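Local coordinates for protein synthesis inhibitor I (Hordeum vulgare, PDB 4FBC) that belongs to the plant ribosome-inactivating protein family, bears the name of an inhibitor of protein synthesis, and holds adenosine monophosphate in a pocket, at residues P13-T18 / A33-K38; N41-S46 / H277-K282; D121-G124 / K128-N131; Q215-A220 / M243-A248. The protein carries 3 engineered substitutions. All coordinates share one frame; numbering follows the deposited sequence.

Contact 1: residues P13-T18 / A33-K38; sequences PLFTAT and AGIRNK
Phe15 meets Lys38 because its CG sits between the backbone N and the carbonyl carbon (chi1 64°), which tips the ring toward helix 25-39, while Lys38 sets CG opposite its own carbonyl carbon (chi1 -67°) and then runs out extended. Lys38 CB lies over the middle of the ring, 3.6 Å from the Phe15 centroid and only 7° from the ring normal, a CH-pi contact. Farther along, Lys38 CD comes within 3.6 Å of Phe15 CD2, so the methylene chain crosses the aromatic face and carries the ammonium past the rim of the ring. A lysine suits this spot: its apolar stem covers the phenyl group, and its charged end reaches a water that donates to Thr16 O at 2.8 Å. Two residues on, Ala17 CB abuts Ile35 CG1 at 3.5 Å, where a methyl is small enough to let the helix come close to the strand. Phe15 also stacks with Phe65 of the neighbouring strand 64-70. Helix 25-39 thus packs on strand 16-20, the edge of the six-stranded mixed sheet; since strand 64-70 runs parallel beside it, the arrangement is the beta-alpha-beta crossover that opens the ribosome-inactivating protein fold.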
loop_
_atom_site.group_PDB
_atom_site.type_symbol
_atom_site.label_atom_id
_atom_site.label_comp_id
_atom_site.label_asym_id
_atom_site.label_seq_id
_atom_site.Cartn_x
_atom_site.Cartn_y
_atom_site.Cartn_z
ATOM N N PRO A 13 1.569 -15.052 6.800
ATOM C CA PRO A 13 0.714 -14.100 6.083
ATOM C C PRO A 13 -0.720 -14.602 5.945
ATOM O O PRO A 13 -0.933 -15.806 5.792
ATOM C CB PRO A 13 1.372 -14.019 4.700
ATOM C CG PRO A 13 2.068 -15.347 4.540
ATOM C CD PRO A 13 2.571 -15.679 5.915
ATOM N N LEU A 14 -1.688 -13.692 6.006
ATOM C CA LEU A 14 -3.089 -14.051 5.790
ATOM C C LEU A 14 -3.334 -14.491 4.343
ATOM O O LEU A 14 -4.225 -15.304 4.074
ATOM C CB LEU A 14 -4.000 -12.877 6.160
ATOM C CG LEU A 14 -4.026 -12.589 7.662
ATOM C CD1 LEU A 14 -4.578 -11.206 7.946
ATOM C CD2 LEU A 14 -4.853 -13.653 8.376
ATOM N N PHE A 15 -2.540 -13.940 3.428
ATOM C CA PHE A 15 -2.530 -14.342 2.027
ATOM C C PHE A 15 -1.245 -13.865 1.369
ATOM O O PHE A 15 -0.509 -13.044 1.930
ATOM C CB PHE A 15 -3.752 -13.789 1.269
ATOM C CG PHE A 15 -3.796 -12.285 1.190
ATOM C CD1 PHE A 15 -4.353 -11.546 2.221
ATOM C CD2 PHE A 15 -3.288 -11.616 0.084
ATOM C CE1 PHE A 15 -4.394 -10.166 2.168
ATOM C CE2 PHE A 15 -3.331 -10.221 0.013
ATOM C CZ PHE A 15 -3.885 -9.498 1.052
ATOM N N THR A 16 -0.975 -14.389 0.180
ATOM C CA THR A 16 0.154 -13.924 -0.607
ATOM C C THR A 16 -0.337 -13.510 -1.989
ATOM O O THR A 16 -1.064 -14.260 -2.647
ATOM C CB THR A 16 1.255 -14.991 -0.733
ATOM O OG1 THR A 16 1.800 -15.265 0.567
ATOM C CG2 THR A 16 2.375 -14.499 -1.643
ATOM N N ALA A 17 0.034 -12.306 -2.413
ATOM C CA ALA A 17 -0.244 -11.854 -3.775
ATOM C C ALA A 17 1.056 -11.871 -4.558
ATOM O O ALA A 17 2.084 -11.405 -4.072
ATOM C CB ALA A 17 -0.850 -10.443 -3.772
ATOM N N THR A 18 1.021 -12.395 -5.780
ATOM C CA THR A 18 2.241 -12.542 -6.558
ATOM C C THR A 18 2.107 -11.819 -7.891
ATOM O O THR A 18 1.052 -11.873 -8.534
ATOM C CB THR A 18 2.576 -14.038 -6.788
ATOM O OG1 THR A 18 2.840 -14.667 -5.527
ATOM C CG2 THR A 18 3.799 -14.196 -7.678
ATOM N N ALA A 33 -6.195 -5.473 -7.713
ATOM C CA ALA A 33 -7.573 -5.670 -7.275
ATOM C C ALA A 33 -7.717 -6.833 -6.289
ATOM O O ALA A 33 -8.555 -6.801 -5.381
ATOM C CB ALA A 33 -8.495 -5.869 -8.489
ATOM N N GLY A 34 -6.891 -7.853 -6.465
ATOM C CA GLY A 34 -6.965 -9.046 -5.635
ATOM C C GLY A 34 -6.467 -8.744 -4.233
ATOM O O GLY A 34 -7.012 -9.270 -3.258
ATOM N N ILE A 35 -5.436 -7.906 -4.134
ATOM C CA ILE A 35 -4.965 -7.419 -2.827
ATOM C C ILE A 35 -6.082 -6.664 -2.101
ATOM O O ILE A 35 -6.367 -6.938 -0.929
ATOM C CB ILE A 35 -3.704 -6.531 -2.939
ATOM C CG1 ILE A 35 -2.542 -7.346 -3.519
ATOM C CG2 ILE A 35 -3.315 -5.973 -1.562
ATOM C CD1 ILE A 35 -1.292 -6.557 -3.833
ATOM N N ARG A 36 -6.720 -5.715 -2.786
ATOM C CA ARG A 36 -7.807 -4.968 -2.167
ATOM C C ARG A 36 -8.903 -5.906 -1.693
ATOM O O ARG A 36 -9.430 -5.754 -0.596
ATOM C CB ARG A 36 -8.406 -3.973 -3.158
ATOM C CG ARG A 36 -7.452 -2.899 -3.612
ATOM C CD ARG A 36 -8.085 -2.132 -4.776
ATOM N NE ARG A 36 -7.195 -1.086 -5.249
ATOM C CZ ARG A 36 -7.291 -0.532 -6.450
ATOM N NH1 ARG A 36 -8.244 -0.942 -7.294
ATOM N NH2 ARG A 36 -6.426 0.405 -6.809
ATOM N N ASN A 37 -9.234 -6.886 -2.531
ATOM C CA ASN A 37 -10.324 -7.808 -2.242
ATOM C C ASN A 37 -10.031 -8.661 -1.007
ATOM O O ASN A 37 -10.897 -8.834 -0.149
ATOM C CB ASN A 37 -10.615 -8.695 -3.457
ATOM C CG ASN A 37 -11.715 -9.707 -3.190
ATOM O OD1 ASN A 37 -11.453 -10.904 -3.081
ATOM N ND2 ASN A 37 -12.954 -9.230 -3.077
ATOM N N LYS A 38 -8.809 -9.172 -0.908
ATOM C CA LYS A 38 -8.433 -9.996 0.236
ATOM C C LYS A 38 -8.245 -9.210 1.539
ATOM O O LYS A 38 -8.329 -9.787 2.630
ATOM C CB LYS A 38 -7.201 -10.845 -0.087
ATOM C CG LYS A 38 -7.489 -11.910 -1.151
ATOM C CD LYS A 38 -6.355 -12.909 -1.267
ATOM C CE LYS A 38 -6.808 -14.151 -2.030
ATOM N NZ LYS A 38 -5.694 -15.138 -2.169
HETATM O O HOH W 1 -3.808 -13.753 -3.017
#

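Contact 2: residues N41-S46 / H277-K282; sequences NPAHFS and HASGGK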
loop_
_atom_site.group_PDB
_atom_site.type_symbol
_atom_site.label_atom_id
_atom_site.label_comp_id
_atom_site.label_asym_id
_atom_site.label_seq_id
_atom_site.Cartn_x
_atom_site.Cartn_y
_atom_site.Cartn_z
ATOM N N ASN A 41 -12.878 -5.561 4.686
ATOM C CA ASN A 41 -13.877 -5.970 5.661
ATOM C C ASN A 41 -15.176 -6.244 4.910
ATOM O O ASN A 41 -15.846 -5.310 4.464
ATOM C CB ASN A 41 -14.078 -4.855 6.695
ATOM C CG ASN A 41 -15.087 -5.230 7.773
ATOM O OD1 ASN A 41 -15.761 -6.246 7.676
ATOM N ND2 ASN A 41 -15.183 -4.405 8.809
ATOM N N PRO A 42 -15.564 -7.526 4.798
ATOM C CA PRO A 42 -16.747 -7.818 3.975
ATOM C C PRO A 42 -18.027 -7.166 4.513
ATOM O O PRO A 42 -18.999 -7.036 3.766
ATOM C CB PRO A 42 -16.856 -9.355 4.031
ATOM C CG PRO A 42 -15.493 -9.837 4.432
ATOM C CD PRO A 42 -14.940 -8.748 5.335
ATOM N N ALA A 43 -18.012 -6.745 5.783
ATOM C CA ALA A 43 -19.163 -6.113 6.424
ATOM C C ALA A 43 -19.180 -4.590 6.310
ATOM O O ALA A 43 -20.099 -3.938 6.814
ATOM C CB ALA A 43 -19.236 -6.522 7.913
ATOM N N HIS A 44 -18.168 -4.019 5.667
ATOM C CA HIS A 44 -18.054 -2.563 5.638
ATOM C C HIS A 44 -17.487 -2.052 4.315
ATOM O O HIS A 44 -16.271 -2.104 4.081
ATOM C CB HIS A 44 -17.170 -2.083 6.806
ATOM C CG HIS A 44 -17.167 -0.597 6.998
ATOM N ND1 HIS A 44 -16.199 0.057 7.731
ATOM C CD2 HIS A 44 -18.014 0.357 6.550
ATOM C CE1 HIS A 44 -16.455 1.355 7.728
ATOM N NE2 HIS A 44 -17.551 1.565 7.021
ATOM N N PHE A 45 -18.376 -1.567 3.451
ATOM C CA PHE A 45 -17.969 -0.869 2.236
ATOM C C PHE A 45 -18.429 0.574 2.337
ATOM O O PHE A 45 -19.332 0.884 3.110
ATOM C CB PHE A 45 -18.662 -1.484 1.011
ATOM C CG PHE A 45 -18.133 -2.818 0.609
ATOM C CD1 PHE A 45 -18.479 -3.962 1.322
ATOM C CD2 PHE A 45 -17.347 -2.944 -0.529
ATOM C CE1 PHE A 45 -18.002 -5.215 0.923
ATOM C CE2 PHE A 45 -16.861 -4.187 -0.931
ATOM C CZ PHE A 45 -17.192 -5.324 -0.197
ATOM N N SER A 46 -17.822 1.459 1.542
ATOM C CA SER A 46 -18.290 2.842 1.416
ATOM C C SER A 46 -18.368 3.173 -0.062
ATOM O O SER A 46 -17.348 3.117 -0.749
ATOM C CB SER A 46 -17.306 3.812 2.084
ATOM O OG SER A 46 -17.770 5.155 1.983
ATOM N N HIS A 277 -15.477 -9.839 12.179
ATOM C CA HIS A 277 -15.394 -11.221 12.639
ATOM C C HIS A 277 -16.641 -12.032 12.296
ATOM O O HIS A 277 -16.546 -13.215 11.941
ATOM C CB HIS A 277 -15.086 -11.265 14.140
ATOM C CG HIS A 277 -13.762 -10.664 14.483
ATOM N ND1 HIS A 277 -13.541 -9.953 15.642
ATOM C CD2 HIS A 277 -12.591 -10.657 13.804
ATOM C CE1 HIS A 277 -12.289 -9.527 15.661
ATOM N NE2 HIS A 277 -11.692 -9.939 14.556
ATOM N N ALA A 278 -17.800 -11.393 12.383
ATOM C CA ALA A 278 -19.073 -12.067 12.149
ATOM C C ALA A 278 -19.215 -12.435 10.677
ATOM O O ALA A 278 -19.981 -13.329 10.325
ATOM C CB ALA A 278 -20.220 -11.185 12.585
ATOM N N SER A 279 -18.474 -11.741 9.824
ATOM C CA SER A 279 -18.551 -11.994 8.388
ATOM C C SER A 279 -17.457 -12.954 7.907
ATOM O O SER A 279 -17.339 -13.220 6.709
ATOM C CB SER A 279 -18.521 -10.677 7.607
ATOM O OG SER A 279 -17.231 -10.104 7.617
ATOM N N GLY A 280 -16.661 -13.481 8.836
ATOM C CA GLY A 280 -15.648 -14.469 8.498
ATOM C C GLY A 280 -14.250 -13.890 8.414
ATOM O O GLY A 280 -13.291 -14.576 8.049
ATOM N N GLY A 281 -14.126 -12.618 8.770
ATOM C CA GLY A 281 -12.863 -11.928 8.624
ATOM C C GLY A 281 -11.795 -12.376 9.599
ATOM O O GLY A 281 -12.078 -12.620 10.775
ATOM N N LYS A 282 -10.564 -12.485 9.108
ATOM C CA LYS A 282 -9.434 -12.894 9.932
ATOM C C LYS A 282 -8.264 -11.931 9.766
ATOM O O LYS A 282 -7.533 -11.714 10.790
ATOM C CB LYS A 282 -8.993 -14.313 9.570
ATOM C CG LYS A 282 -10.078 -15.364 9.737
ATOM C CD LYS A 282 -10.658 -15.338 11.141
ATOM C CE LYS A 282 -9.564 -15.286 12.195
ATOM N NZ LYS A 282 -9.991 -15.930 13.467
ATOM O OXT LYS A 282 -8.102 -11.417 8.609
#
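Pro42 and Ser279 bring together an Asx-Pro turn, which follows helix 25-39, and the Schellman motif that ends helix 269-278, joining an early bend of the chain to its C-terminal tail. The contact is small and made mostly by one side chain. Ser279 OG lies between its backbone N and carbonyl carbon (chi1 73°), and from there it touches the proline ring along CB, CG and CD, 3.5 Å from Pro42 CD and 3.7 Å from Pro42 CB. These are van der Waals contacts with ring carbons; the hydroxyl finds its polar partner in its own helix, at Phe276 O. Serine fits this last turn because it can fold back on the backbone and still present a compact surface to the proline. Gly280 follows with a positive phi, where a side chain would press on the carbonyl oxygen of Ser279, so glycine suits the reversal; its N bonds His277 O at 3.1 Å. The tail then reaches Lys282, whose terminal carboxylate OXT forms a salt bridge with Arg63. From the same helix as Ser279's partner, Phe276 also packs on Asn41 and Pro42, and Leu275 on Ala43, so the helix backs the turn more broadly than Ser279 alone. The turn is braced from within: His44 N bonds Asn41 O at 2.9 Å in a type I beta turn, and proline suits its second position because its ring already fixes phi near -60°. Ala43 N donates to Asn41 OD1 at 3.0 Å, coming from above the amide's carbonyl plane, 49° out of it.

Contact 3: residues D121-G124 / K128-N131; sequences DLLG and KLTN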
loop_
_atom_site.group_PDB
_atom_site.type_symbol
_atom_site.label_atom_id
_atom_site.label_comp_id
_atom_site.label_asym_id
_atom_site.label_seq_id
_atom_site.Cartn_x
_atom_site.Cartn_y
_atom_site.Cartn_z
ATOM N N ASP A 121 11.666 9.823 5.504
ATOM C CA ASP A 121 12.846 8.973 5.672
ATOM C C ASP A 121 13.509 8.667 4.329
ATOM O O ASP A 121 14.728 8.739 4.198
ATOM C CB ASP A 121 12.478 7.644 6.346
ATOM C CG ASP A 121 11.916 7.817 7.744
ATOM O OD1 ASP A 121 12.228 8.833 8.407
ATOM O OD2 ASP A 121 11.165 6.918 8.185
ATOM N N LEU A 122 12.692 8.318 3.336
ATOM C CA LEU A 122 13.182 7.811 2.054
ATOM C C LEU A 122 13.659 8.883 1.075
ATOM O O LEU A 122 14.634 8.680 0.349
ATOM C CB LEU A 122 12.089 6.964 1.389
ATOM C CG LEU A 122 11.682 5.725 2.178
ATOM C CD1 LEU A 122 10.402 5.161 1.618
ATOM C CD2 LEU A 122 12.778 4.683 2.110
ATOM N N LEU A 123 12.980 10.026 1.061
ATOM C CA LEU A 123 13.258 11.080 0.089
ATOM C C LEU A 123 13.767 12.371 0.732
ATOM O O LEU A 123 14.350 13.216 0.049
ATOM C CB LEU A 123 11.990 11.389 -0.707
ATOM C CG LEU A 123 11.336 10.175 -1.366
ATOM C CD1 LEU A 123 10.008 10.554 -1.991
ATOM C CD2 LEU A 123 12.272 9.573 -2.396
ATOM N N GLY A 124 13.533 12.523 2.034
ATOM C CA GLY A 124 13.851 13.759 2.735
ATOM C C GLY A 124 12.616 14.608 3.000
ATOM O O GLY A 124 12.580 15.382 3.958
ATOM N N LYS A 128 8.481 15.353 -2.357
ATOM C CA LYS A 128 9.349 14.874 -3.436
ATOM C C LYS A 128 8.813 13.659 -4.202
ATOM O O LYS A 128 9.498 13.131 -5.075
ATOM C CB LYS A 128 10.753 14.571 -2.904
ATOM C CG LYS A 128 11.330 15.685 -2.051
ATOM C CD LYS A 128 12.816 15.879 -2.314
ATOM C CE LYS A 128 13.166 17.362 -2.354
ATOM N NZ LYS A 128 12.819 18.049 -1.079
ATOM N N LEU A 129 7.599 13.217 -3.874
ATOM C CA LEU A 129 6.990 12.057 -4.538
ATOM C C LEU A 129 6.842 12.282 -6.044
ATOM O O LEU A 129 6.824 11.334 -6.834
ATOM C CB LEU A 129 5.620 11.750 -3.919
ATOM C CG LEU A 129 5.629 11.033 -2.568
ATOM C CD1 LEU A 129 4.235 11.004 -1.948
ATOM C CD2 LEU A 129 6.156 9.630 -2.743
ATOM N N THR A 130 6.736 13.547 -6.431
ATOM C CA THR A 130 6.583 13.920 -7.832
ATOM C C THR A 130 7.894 13.761 -8.618
ATOM O O THR A 130 7.926 13.987 -9.827
ATOM C CB THR A 130 6.040 15.357 -7.964
ATOM O OG1 THR A 130 6.631 16.191 -6.953
ATOM C CG2 THR A 130 4.529 15.367 -7.795
ATOM N N ASN A 131 8.959 13.361 -7.924
ATOM C CA ASN A 131 10.286 13.198 -8.526
ATOM C C ASN A 131 10.648 11.743 -8.803
ATOM O O ASN A 131 11.676 11.463 -9.429
ATOM C CB ASN A 131 11.375 13.801 -7.625
ATOM C CG ASN A 131 11.272 15.311 -7.495
ATOM O OD1 ASN A 131 10.781 15.993 -8.396
ATOM N ND2 ASN A 131 11.743 15.842 -6.366
#
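Leu123 faces Lys128 and Leu129 across a tight reversal of the chain. Its CB lies 4.1 Å from Lys128 CB, and its CD1 reaches both Lys128 C and Leu129 CD2 at 4.0 Å. The two leucine side chains meet at about a right angle, methyl against methyl. Lys128 bends back instead of extending, and its CD comes to 3.9 Å from Leu123 O; the aliphatic stem lies beside the helix end while the ammonium forms a long, weak ion pair with Asp125. A lysine is apt at this exposed margin, and leucines where the contact turns inward. In the next shell, Thr168 of helix 157-179 and Val132 pack on Leu123, whereas Leu129 is buried against Val211 and the stem of Lys208 on helix 205-211. The bond from Asn131 N to Lys128 O, 2.9 Å, closes the 3-10 turn that carries Leu129. Gly124 leaves the helix with phi 103°, a conformation in which a CB would come too close to Leu123 O, so glycine fits here. One residue before Leu123, Leu122 packs on Leu171, which lines the adenosine monophosphate pocket. The whole is a glycine-terminated short helix folded back on a 3-10 turn, at the flank of the helical region beside that pocket.

Contact 4: residues Q215-A220 / M243-A248; sequences QDLSAA and MGVRTA
Leu217 carries this contact, touching both Met243 and Val245. On the packed side, Met243 SD lies 3.9 Å from Leu217 CB and 4.1 Å from each of Leu217 CD1 and CD2, so the sulfur rests against nearly the whole leucine side chain. Met243 reaches it because its chain is fully extended beyond CG, with both later torsions near 180°. Leu217 in turn holds CG anti to the backbone N (chi1 -177°), which sends its branch out from the helix, and its CD1 meets Val245 CG1 at 3.9 Å, the two side chains lying about perpendicular. All three residues are buried and apolar: the unbranched methionine can reach across to the helix, and the short, branched valine meets the leucine methyl close to its own backbone. Ala251 and Thr254 of helix 248-254 touch both Leu217 and Val245, completing the layer.

Outward the contact thins. Asp216 CB comes no nearer than 4.6 Å to Met243 CE, and its carboxylate lies at the exposed margin. On the loop side, Gly244, with phi 75°, and Val245 face Ile240 in a G1 beta bulge. Arg246 extends at the surface, where it pairs with Glu241, and Thr247 uses its hydroxyl as the N-cap of helix 248-254, bonding Gln250 N. Helix 214-225 is thus packed against the bulged loop whose Thr247 N-cap starts helix 248-254, and it begins at Trp214, which lines the adenosine monophosphate pocket.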
loop_
_atom_site.group_PDB
_atom_site.type_symbol
_atom_site.label_atom_id
_atom_site.label_comp_id
_atom_site.label_asym_id
_atom_site.label_seq_id
_atom_site.Cartn_x
_atom_site.Cartn_y
_atom_site.Cartn_z
ATOM N N GLN A 215 -5.656 8.886 4.945
ATOM C CA GLN A 215 -6.581 8.922 6.073
ATOM C C GLN A 215 -7.631 10.030 5.899
ATOM O O GLN A 215 -8.826 9.808 6.134
ATOM C CB GLN A 215 -5.808 9.082 7.394
ATOM C CG GLN A 215 -6.695 9.107 8.640
ATOM C CD GLN A 215 -5.889 8.954 9.919
ATOM O OE1 GLN A 215 -4.705 9.292 9.961
ATOM N NE2 GLN A 215 -6.521 8.437 10.963
ATOM N N ASP A 216 -7.183 11.217 5.482
ATOM C CA ASP A 216 -8.086 12.346 5.251
ATOM C C ASP A 216 -9.149 12.025 4.196
ATOM O O ASP A 216 -10.318 12.344 4.370
ATOM C CB ASP A 216 -7.300 13.584 4.791
ATOM C CG ASP A 216 -6.519 14.241 5.909
ATOM O OD1 ASP A 216 -6.836 13.999 7.096
ATOM O OD2 ASP A 216 -5.590 15.017 5.588
ATOM N N LEU A 217 -8.738 11.400 3.099
ATOM C CA LEU A 217 -9.681 11.101 2.021
ATOM C C LEU A 217 -10.625 9.982 2.462
ATOM O O LEU A 217 -11.818 10.034 2.187
ATOM C CB LEU A 217 -8.945 10.718 0.728
ATOM C CG LEU A 217 -9.835 10.463 -0.499
ATOM C CD1 LEU A 217 -10.710 11.670 -0.843
ATOM C CD2 LEU A 217 -8.984 10.064 -1.707
ATOM N N SER A 218 -10.083 8.979 3.149
ATOM C CA SER A 218 -10.898 7.879 3.659
ATOM C C SER A 218 -11.957 8.414 4.617
ATOM O O SER A 218 -13.143 8.102 4.492
ATOM C CB SER A 218 -10.026 6.837 4.370
ATOM O OG SER A 218 -9.132 6.216 3.461
ATOM N N ALA A 219 -11.527 9.238 5.571
ATOM C CA ALA A 219 -12.466 9.825 6.523
ATOM C C ALA A 219 -13.518 10.705 5.841
ATOM O O ALA A 219 -14.689 10.652 6.193
ATOM C CB ALA A 219 -11.719 10.607 7.593
ATOM N N ALA A 220 -13.109 11.518 4.867
ATOM C CA ALA A 220 -14.059 12.356 4.139
ATOM C C ALA A 220 -15.190 11.571 3.467
ATOM O O ALA A 220 -16.345 12.005 3.458
ATOM C CB ALA A 220 -13.330 13.234 3.117
ATOM N N MET A 243 -6.325 17.341 -3.857
ATOM C CA MET A 243 -6.365 15.984 -4.405
ATOM C C MET A 243 -7.145 15.893 -5.710
ATOM O O MET A 243 -7.194 14.823 -6.341
ATOM C CB MET A 243 -7.017 15.039 -3.400
ATOM C CG MET A 243 -6.236 14.875 -2.127
ATOM S SD MET A 243 -7.102 13.690 -1.092
ATOM C CE MET A 243 -6.049 13.675 0.359
ATOM N N GLY A 244 -7.776 16.996 -6.103
ATOM C CA GLY A 244 -8.625 17.012 -7.287
ATOM C C GLY A 244 -9.958 16.319 -7.034
ATOM O O GLY A 244 -10.672 15.955 -7.971
ATOM N N VAL A 245 -10.293 16.148 -5.759
ATOM C CA VAL A 245 -11.474 15.391 -5.362
ATOM C C VAL A 245 -12.505 16.308 -4.740
ATOM O O VAL A 245 -12.378 16.704 -3.579
ATOM C CB VAL A 245 -11.094 14.283 -4.353
ATOM C CG1 VAL A 245 -12.343 13.525 -3.880
ATOM C CG2 VAL A 245 -10.097 13.331 -4.971
ATOM N N ARG A 246 -13.526 16.651 -5.518
ATOM C CA ARG A 246 -14.534 17.599 -5.063
ATOM C C ARG A 246 -15.841 16.947 -4.631
ATOM O O ARG A 246 -16.619 17.552 -3.900
ATOM C CB ARG A 246 -14.831 18.610 -6.163
ATOM C CG ARG A 246 -13.679 19.533 -6.443
ATOM C CD ARG A 246 -14.142 20.645 -7.345
ATOM N NE ARG A 246 -13.032 21.478 -7.782
ATOM C CZ ARG A 246 -13.096 22.315 -8.811
ATOM N NH1 ARG A 246 -14.220 22.420 -9.513
ATOM N NH2 ARG A 246 -12.035 23.041 -9.141
ATOM N N THR A 247 -16.097 15.724 -5.094
ATOM C CA THR A 247 -17.365 15.063 -4.788
ATOM C C THR A 247 -17.159 13.651 -4.258
ATOM O O THR A 247 -16.080 13.073 -4.405
ATOM C CB THR A 247 -18.271 14.947 -6.032
ATOM O OG1 THR A 247 -17.667 14.046 -6.973
ATOM C CG2 THR A 247 -18.497 16.316 -6.685
ATOM N N ALA A 248 -18.206 13.102 -3.654
ATOM C CA ALA A 248 -18.175 11.726 -3.164
ATOM C C ALA A 248 -17.946 10.733 -4.307
ATOM O O ALA A 248 -17.186 9.768 -4.155
ATOM C CB ALA A 248 -19.466 11.393 -2.424
#

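Overall arrangement
Contact 4 is the buried one, made of three apolar side chains, while contacts 1, 2 and 3 are partly buried: contacts 1 and 3 each combine a buried aliphatic residue with an exposed lysine stem, and contact 2 sets a serine against a proline. Contact 1 holds a sheet edge to a helix through an aromatic face; contact 2 joins a turn to the C-terminal helix end; contacts 3 and 4 seat a loop on a helix. Contacts 1 and 2 touch, Leu14 CD1 lying 3.6 Å from Lys282 OXT. Contact 3 lies across the chain's centre from both. Contacts 3 and 4 are both nested in the long loop that contact 2 closes, their centres about 22 Å apart.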